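Local atomic coordinates of D-glucosaminate-6-phosphate ammonia lyase (PDB entry 7LCE), a protein that belongs to the pyridoxal-phosphate-dependent aminotransferase-like enzymes and carries its cofactor covalently on a lysine. Residues N216-G221 / K248-G253. Sequence-based numbering, arbitrary orientation.
Sequences NAPTSG and KENMVG
Asn250 ND2 serves two acceptors at once: the backbone O of Thr219 across this contact and, more weakly, Glu249 OE2 of the second subunit. The bond from Asn250 ND2 to Thr219 O measures 3.1 Å and is moderately straight, with an N-H...O angle of 155°. The donor approaches from the flank of the carbonyl, tilted 24° from its plane. This is a worked example of a helix side-chain amide bonding to the backbone carbonyl of a loop. With CG anti to its own carbonyl carbon (chi1 -75°), Asn250 projects its amide off the helix toward the loop. Pro218 lies against the same amide, its CB 3.7 Å from Asn250 CG and equally near OD1, so hydrocarbon packs beside the group whose nitrogen does the bonding. One helical turn on, Pro218 CG rests 3.7 Å from Gly253 CA; Gly253 has no side chain there, and the proline ring lies against its backbone. Within the loop, Ser220 OG donates to Pro218 O at 2.7 Å, almost in line with the C=O bond, a side-chain to backbone bond that spans Thr219. The hydroxyl of Thr219 has its own partner, Glu249 OE2 of the second subunit, and Glu249 of this chain reciprocates with Thr219 of that subunit, so the contact borders a subunit interface. In the fold, segment 216-221 leads from strand 206-210 into strand 221-225 of the large mixed sheet, a few residues beyond the cofactor-bearing Lys213, and leans on the first turns of helix 248-262, where Asn250 and Glu249 also touch helix 31-41 and Met251 packs on helix 47-62.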
# COMPACT_ATOMS: atom_id res chain seq x y z
N ASN A 216 -27.27 -42.10 16.50
CA ASN A 216 -26.89 -43.36 15.85
C ASN A 216 -27.50 -43.47 14.45
O ASN A 216 -28.21 -44.42 14.12
CB ASN A 216 -27.28 -44.55 16.72
CG ASN A 216 -26.39 -44.71 17.93
OD1 ASN A 216 -26.64 -44.11 18.98
ND2 ASN A 216 -25.33 -45.50 17.79
N ALA A 217 -27.20 -42.46 13.64
CA ALA A 217 -27.72 -42.34 12.29
C ALA A 217 -26.62 -42.58 11.27
O ALA A 217 -25.43 -42.52 11.60
CB ALA A 217 -28.31 -40.94 12.06
N PRO A 218 -26.97 -42.89 10.02
CA PRO A 218 -25.96 -42.86 8.96
C PRO A 218 -25.36 -41.47 8.86
O PRO A 218 -25.95 -40.48 9.31
CB PRO A 218 -26.75 -43.24 7.70
CG PRO A 218 -28.17 -42.95 8.04
CD PRO A 218 -28.29 -43.28 9.50
N THR A 219 -24.17 -41.40 8.27
CA THR A 219 -23.37 -40.18 8.25
C THR A 219 -24.20 -38.97 7.84
O THR A 219 -24.58 -38.83 6.68
CB THR A 219 -22.19 -40.34 7.31
OG1 THR A 219 -21.46 -41.51 7.68
CG2 THR A 219 -21.27 -39.13 7.40
N SER A 220 -24.47 -38.08 8.80
CA SER A 220 -25.41 -36.99 8.57
C SER A 220 -25.25 -35.96 9.68
O SER A 220 -24.63 -36.22 10.72
CB SER A 220 -26.85 -37.50 8.52
OG SER A 220 -27.20 -38.12 9.74
N GLY A 221 -25.83 -34.79 9.45
CA GLY A 221 -25.93 -33.72 10.42
C GLY A 221 -27.02 -32.78 9.95
O GLY A 221 -27.51 -32.89 8.82
N LYS A 248 -29.60 -38.59 -0.90
CA LYS A 248 -30.98 -38.85 -0.51
C LYS A 248 -31.08 -40.02 0.46
O LYS A 248 -31.99 -40.06 1.30
CB LYS A 248 -31.84 -39.12 -1.74
CG LYS A 248 -31.23 -40.12 -2.71
CD LYS A 248 -32.15 -40.39 -3.89
CE LYS A 248 -31.51 -41.34 -4.89
NZ LYS A 248 -30.95 -42.56 -4.25
N GLU A 249 -30.15 -40.98 0.38
CA GLU A 249 -30.25 -42.17 1.22
C GLU A 249 -30.01 -41.83 2.69
O GLU A 249 -30.74 -42.30 3.56
CB GLU A 249 -29.29 -43.25 0.72
CG GLU A 249 -27.80 -42.99 0.95
CD GLU A 249 -27.22 -41.98 -0.03
OE1 GLU A 249 -27.91 -41.61 -1.00
OE2 GLU A 249 -26.06 -41.57 0.18
N ASN A 250 -28.99 -41.02 2.97
CA ASN A 250 -28.69 -40.64 4.35
C ASN A 250 -29.57 -39.50 4.86
O ASN A 250 -29.76 -39.38 6.07
CB ASN A 250 -27.22 -40.28 4.49
CG ASN A 250 -26.31 -41.50 4.47
OD1 ASN A 250 -26.72 -42.58 4.05
ND2 ASN A 250 -25.07 -41.32 4.91
N MET A 251 -30.11 -38.67 3.96
CA MET A 251 -31.13 -37.72 4.37
C MET A 251 -32.33 -38.44 4.96
O MET A 251 -32.80 -38.10 6.05
CB MET A 251 -31.56 -36.86 3.18
CG MET A 251 -30.56 -35.79 2.78
SD MET A 251 -31.05 -34.92 1.28
CE MET A 251 -32.52 -34.06 1.85
N VAL A 252 -32.82 -39.46 4.26
CA VAL A 252 -33.92 -40.27 4.78
C VAL A 252 -33.48 -41.03 6.02
O VAL A 252 -34.24 -41.18 6.98
CB VAL A 252 -34.44 -41.22 3.68
CG1 VAL A 252 -35.49 -42.17 4.25
CG2 VAL A 252 -35.00 -40.43 2.52
N GLY A 253 -32.23 -41.51 6.02
CA GLY A 253 -31.74 -42.25 7.17
C GLY A 253 -31.76 -41.44 8.45
O GLY A 253 -32.11 -41.96 9.52